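Local coordinates for uncharacterized protein (Parabacteroides merdae ATCC 43184, PDB 5BMT), which is of unknown function, but pairs a probable OB-type domain of a lipoprotein family with an immunoglobulin-like fold, at residues Val16-Ser19 / Arg23-Ile26; Lys118-Ile123 / Tyr137-Asp142. One frame throughout, in Å; residues are numbered along the deposited sequence. Where two conformers were deposited one is given.

Interaction 1: Val16-Ser19 / Arg23-Ile26. With SO4 (sulfate ion), chain C.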
loop_
_atom_site.group_PDB
_atom_site.type_symbol
_atom_site.label_atom_id
_atom_site.label_comp_id
_atom_site.label_asym_id
_atom_site.label_seq_id
_atom_site.Cartn_x
_atom_site.Cartn_y
_atom_site.Cartn_z
ATOM N N VAL A 16 -0.566 9.629 -7.141
ATOM C CA VAL A 16 -0.592 10.899 -7.879
ATOM C C VAL A 16 0.853 11.233 -8.254
ATOM O O VAL A 16 1.719 11.183 -7.366
ATOM C CB VAL A 16 -1.202 12.024 -6.983
ATOM C CG1 VAL A 16 -1.214 13.385 -7.710
ATOM C CG2 VAL A 16 -2.605 11.648 -6.529
ATOM N N ASP A 17 1.141 11.572 -9.521
ATOM C CA ASP A 17 2.532 11.867 -9.862
ATOM C C ASP A 17 2.609 12.625 -11.167
ATOM O O ASP A 17 1.639 12.674 -11.911
ATOM C CB ASP A 17 3.293 10.542 -9.994
ATOM C CG ASP A 17 4.798 10.581 -10.024
ATOM O OD1 ASP A 17 5.380 11.682 -9.819
ATOM O OD2 ASP A 17 5.396 9.506 -10.234
ATOM N N TYR A 18 3.765 13.213 -11.422
ATOM C CA TYR A 18 4.027 13.881 -12.681
ATOM C C TYR A 18 4.498 12.895 -13.720
ATOM O O TYR A 18 5.358 12.049 -13.440
ATOM C CB TYR A 18 5.163 14.900 -12.502
ATOM C CG TYR A 18 4.819 16.172 -11.784
ATOM C CD1 TYR A 18 3.927 17.091 -12.339
ATOM C CD2 TYR A 18 5.472 16.527 -10.614
ATOM C CE1 TYR A 18 3.704 18.328 -11.744
ATOM C CE2 TYR A 18 5.242 17.755 -10.001
ATOM C CZ TYR A 18 4.373 18.662 -10.584
ATOM O OH TYR A 18 4.164 19.890 -10.004
ATOM N N SER A 19 4.027 13.081 -14.954
ATOM C CA SER A 19 4.579 12.377 -16.110
ATOM C C SER A 19 5.940 13.006 -16.462
ATOM O O SER A 19 6.322 14.015 -15.878
ATOM C CB SER A 19 3.624 12.525 -17.293
ATOM O OG SER A 19 3.720 13.842 -17.826
ATOM N N ARG A 23 2.764 16.652 -16.567
ATOM C CA ARG A 23 1.317 16.588 -16.463
ATOM C C ARG A 23 1.037 15.785 -15.204
ATOM O O ARG A 23 1.690 14.750 -14.983
ATOM C CB ARG A 23 0.724 15.905 -17.699
ATOM C CG ARG A 23 -0.797 15.768 -17.637
ATOM C CD ARG A 23 -1.348 15.033 -18.839
ATOM N NE ARG A 23 -1.231 15.807 -20.077
ATOM C CZ ARG A 23 -2.161 16.647 -20.531
ATOM N NH1 ARG A 23 -3.315 16.788 -19.883
ATOM N NH2 ARG A 23 -1.974 17.299 -21.678
ATOM N N THR A 24 0.064 16.212 -14.379
ATOM C CA THR A 24 -0.258 15.411 -13.197
ATOM C C THR A 24 -1.206 14.292 -13.601
ATOM O O THR A 24 -2.315 14.566 -14.107
ATOM C CB THR A 24 -0.906 16.270 -12.093
ATOM O OG1 THR A 24 0.068 17.234 -11.670
ATOM C CG2 THR A 24 -1.371 15.428 -10.883
ATOM N N LEU A 25 -0.775 13.061 -13.365
ATOM C CA LEU A 25 -1.557 11.852 -13.649
ATOM C C LEU A 25 -1.786 11.066 -12.387
ATOM O O LEU A 25 -1.160 11.304 -11.339
ATOM C CB LEU A 25 -0.745 10.958 -14.633
ATOM C CG LEU A 25 -0.360 11.554 -16.002
ATOM C CD1 LEU A 25 0.411 10.537 -16.838
ATOM C CD2 LEU A 25 -1.593 11.998 -16.775
ATOM N N ILE A 26 -2.723 10.107 -12.483
ATOM C CA ILE A 26 -2.881 9.132 -11.419
ATOM C C ILE A 26 -2.497 7.778 -12.020
ATOM O O ILE A 26 -2.793 7.477 -13.198
ATOM C CB ILE A 26 -4.229 9.129 -10.689
ATOM C CG1 ILE A 26 -5.363 8.734 -11.612
ATOM C CG2 ILE A 26 -4.458 10.536 -10.026
ATOM C CD1 ILE A 26 -6.707 8.407 -10.835
HETATM S S SO4 C . 1.619 16.288 -22.567
HETATM O O1 SO4 C . 1.082 15.283 -21.616
HETATM O O2 SO4 C . 2.072 15.608 -23.779
HETATM O O3 SO4 C . 0.577 17.296 -22.852
HETATM O O4 SO4 C . 2.753 16.985 -21.925
#

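Interaction 2: Lys118-Ile123 / Tyr137-Asp142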
loop_
_atom_site.group_PDB
_atom_site.type_symbol
_atom_site.label_atom_id
_atom_site.label_comp_id
_atom_site.label_asym_id
_atom_site.label_seq_id
_atom_site.Cartn_x
_atom_site.Cartn_y
_atom_site.Cartn_z
ATOM N N LYS A 118 7.473 4.641 -5.694
ATOM C CA LYS A 118 6.932 3.310 -5.364
ATOM C C LYS A 118 6.357 3.389 -3.970
ATOM O O LYS A 118 7.009 3.956 -3.074
ATOM C CB LYS A 118 7.990 2.194 -5.458
ATOM C CG LYS A 118 8.589 2.096 -6.869
ATOM C CD LYS A 118 9.544 0.930 -6.998
ATOM C CE LYS A 118 10.216 0.934 -8.370
ATOM N NZ LYS A 118 11.288 1.968 -8.465
ATOM N N ARG A 119 5.153 2.839 -3.774
ATOM C CA ARG A 119 4.551 2.795 -2.436
ATOM C C ARG A 119 3.904 1.479 -2.203
ATOM O O ARG A 119 3.222 0.962 -3.093
ATOM C CB ARG A 119 3.481 3.887 -2.212
ATOM C CG ARG A 119 4.030 5.269 -1.819
ATOM C CD ARG A 119 4.299 6.119 -3.040
ATOM N NE ARG A 119 4.776 7.438 -2.598
ATOM C CZ ARG A 119 6.007 7.713 -2.176
ATOM N NH1 ARG A 119 6.952 6.770 -2.183
ATOM N NH2 ARG A 119 6.312 8.940 -1.752
ATOM N N ILE A 120 4.054 0.945 -0.986
ATOM C CA ILE A 120 3.254 -0.212 -0.607
ATOM C C ILE A 120 1.948 0.340 -0.038
ATOM O O ILE A 120 1.980 1.169 0.882
ATOM C CB ILE A 120 3.963 -1.089 0.442
ATOM C CG1 ILE A 120 5.305 -1.568 -0.077
ATOM C CG2 ILE A 120 3.067 -2.285 0.836
ATOM C CD1 ILE A 120 6.212 -2.105 1.074
ATOM N N VAL A 121 0.821 -0.057 -0.587
ATOM C CA VAL A 121 -0.456 0.273 0.039
ATOM C C VAL A 121 -0.790 -0.929 0.896
ATOM O O VAL A 121 -0.776 -2.066 0.386
ATOM C CB VAL A 121 -1.590 0.579 -0.972
ATOM C CG1 VAL A 121 -2.966 0.655 -0.293
ATOM C CG2 VAL A 121 -1.294 1.875 -1.720
ATOM N N VAL A 122 -1.057 -0.694 2.185
ATOM C CA VAL A 122 -1.385 -1.810 3.066
ATOM C C VAL A 122 -2.692 -1.487 3.759
ATOM O O VAL A 122 -2.971 -0.318 4.044
ATOM C CB VAL A 122 -0.230 -2.181 4.032
ATOM C CG1 VAL A 122 0.289 -1.002 4.784
ATOM C CG2 VAL A 122 -0.603 -3.314 4.983
ATOM N N ILE A 123 -3.521 -2.510 3.957
ATOM C CA ILE A 123 -4.826 -2.302 4.561
ATOM C C ILE A 123 -4.922 -3.034 5.918
ATOM O O ILE A 123 -5.467 -4.139 6.008
ATOM C CB ILE A 123 -5.962 -2.704 3.602
ATOM C CG1 ILE A 123 -5.780 -2.032 2.198
ATOM C CG2 ILE A 123 -7.314 -2.295 4.234
ATOM C CD1 ILE A 123 -6.857 -2.434 1.184
ATOM N N TYR A 137 1.408 3.734 12.740
ATOM C CA TYR A 137 1.931 2.436 12.375
ATOM C C TYR A 137 3.417 2.398 12.249
ATOM O O TYR A 137 4.083 3.415 12.086
ATOM C CB TYR A 137 1.339 2.035 10.989
ATOM C CG TYR A 137 -0.171 1.906 11.021
ATOM C CD1 TYR A 137 -0.779 0.701 11.366
ATOM C CD2 TYR A 137 -0.999 3.006 10.751
ATOM C CE1 TYR A 137 -2.164 0.593 11.474
ATOM C CE2 TYR A 137 -2.388 2.910 10.863
ATOM C CZ TYR A 137 -2.964 1.697 11.215
ATOM O OH TYR A 137 -4.335 1.584 11.346
ATOM N N ILE A 138 3.941 1.175 12.309
ATOM C CA ILE A 138 5.324 0.911 12.045
ATOM C C ILE A 138 5.374 -0.314 11.144
ATOM O O ILE A 138 4.843 -1.379 11.497
ATOM C CB ILE A 138 6.211 0.751 13.334
ATOM C CG1 ILE A 138 7.628 0.250 13.003
ATOM C CG2 ILE A 138 5.586 -0.179 14.369
ATOM C CD1 ILE A 138 8.469 1.246 12.637
HETATM N N MSE A 139 5.982 -0.153 9.977
HETATM C CA MSE A 139 6.226 -1.239 9.040
HETATM C C MSE A 139 7.714 -1.498 9.095
HETATM O O MSE A 139 8.499 -0.584 8.835
HETATM C CB MSE A 139 5.746 -0.876 7.623
HETATM C CG MSE A 139 5.963 -1.998 6.626
HETATM SE SE MSE A 139 4.708 -3.464 6.793
HETATM C CE MSE A 139 3.651 -3.232 5.196
ATOM N N SER A 140 8.105 -2.705 9.486
ATOM C CA SER A 140 9.514 -2.975 9.624
ATOM C C SER A 140 9.896 -4.273 8.962
ATOM O O SER A 140 9.039 -5.108 8.670
ATOM C CB SER A 140 9.884 -3.002 11.111
ATOM O OG SER A 140 9.150 -3.986 11.831
HETATM N N MSE A 141 11.181 -4.539 8.930
HETATM C CA MSE A 141 11.642 -5.822 8.450
HETATM C C MSE A 141 13.090 -5.978 8.776
HETATM O O MSE A 141 13.781 -4.995 9.069
HETATM C CB MSE A 141 11.385 -6.048 6.943
HETATM C CG MSE A 141 11.833 -4.915 6.043
HETATM SE SE MSE A 141 12.374 -5.662 4.346
HETATM C CE MSE A 141 13.897 -6.249 4.867
ATOM N N ASP A 142 13.532 -7.231 8.766
ATOM C CA ASP A 142 14.911 -7.589 8.990
ATOM C C ASP A 142 15.568 -7.717 7.618
ATOM O O ASP A 142 15.267 -8.662 6.893
ATOM C CB ASP A 142 14.977 -8.894 9.810
ATOM C CG ASP A 142 16.360 -9.499 9.957
ATOM O OD1 ASP A 142 17.358 -8.749 9.818
ATOM O OD2 ASP A 142 16.447 -10.722 10.227
#

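Interaction 1: Val16-Ser19 / Arg23-Ile26
Set between its own backbone N and carbonyl carbon (chi1 75°), the hydroxyl of Ser19 is turned to the opposing strand end at Arg23, where Arg23 N donates to Ser19 OG at 3.2 Å. The same oxygen takes Thr21 N, and is thus gripped twice within the turn. In return Ser19 N bonds Arg23 O at 2.9 Å. Deeper in the ribbon, away from the turn, Asp17 and Leu25 form an antiparallel hydrogen-bonded pair, with Leu25 N to Asp17 O at 2.8 Å. One face of the ribbon carries Val16, Tyr18, Thr24 and Ile26. There Val16 CG1 meets Thr24 CG2 at 3.8 Å, and Thr24 OG1 lies obliquely by the Tyr18 ring. On the other face Leu25 CD1 rests 3.8 Å from Ser19 CB. Arg23 extends as far as its bend at chi3 (-69°), then offers a guanidinium edge to a sulfate, probably from the crystallisation liquor, whose sulfur lies in the guanidinium plane. Arg23 NE holds sulfate O1 and Arg23 NH2 holds sulfate O3, both at 2.8 Å, while Thr21 OG1 also binds the ion. A leucine here would probably leave the sulfate without this two-pronged grip and Tyr35 without its cation-pi partner. The arrangement is an antiparallel beta hairpin with a short connecting turn, consistent with the first two strands of an OB-fold barrel.

Interaction 2: Lys118-Ile123 / Tyr137-Asp142
Two strands of the large curled sheet, not hydrogen-bonded to each other, face one another across its apolar interior, with Val122 and Ile120 of strand 118-126 on one side and Met139 of strand 134-140 on the other. Met139 is a selenomethionine modelled in two conformers, so the exact seat of its methyl group holds for the conformer described. In that conformer the side chain leaves its strand toward 118-123; with CG anti to the backbone N (chi1 -179°), the bends at chi2 and chi3 bring CE to Val122. The Val122 and Met139 side chains reach for each other tip to tip, with Val122 CG1 at 4.1 Å from Met139 CE. Val122 CG1 stands between its own backbone N and carbonyl carbon (chi1 51°), and Val122 CB is almost as near, 4.2 Å from Met139 CE, so the methyl sits against the base of the valine fork as well as one prong. The same methyl is a looser neighbour of the other branched residue, Ile120 CG2 lying 4.5 Å from Met139 CE. The contact is purely apolar, and the strands stay well apart, with Val122 CA 9.7 Å from Met139 CA. Such face-to-face packing across an interior fits the immunoglobulin-like fold of this protein, in which sheet layers are joined by side chains rather than by backbone bonds. Leu159 and Leu161 of strand 153-167 also reach Ile120 and Val122 respectively, and Ile181 and Val183 of strand 173-184 pack on Val122. Ser109 and Leu111 of strand 106-113 lie beside Ile120.

Overall arrangement
From the N terminus, strand 10-18 runs into a three-residue turn, and interaction 1 closes that turn, strand 10-18 pairing with strand 24-28 at one edge of the smaller, five-stranded sheet. The chain then completes that sheet and enters the larger one. Interaction 2 closes a longer loop, of thirteen residues that are mostly strand, between strands 118-126 and 134-140. The two contacts follow in series, neither nesting nor crossing, with centres 23 Å apart and nearest atoms about 7 Å apart. Polar bonds join the two parts nearby: the Asp17 carboxylate on strand 10-18 reaches Ser114 and Asn116 in the loop before strand 118-126, and Arg119 on that strand reaches back to Gly48.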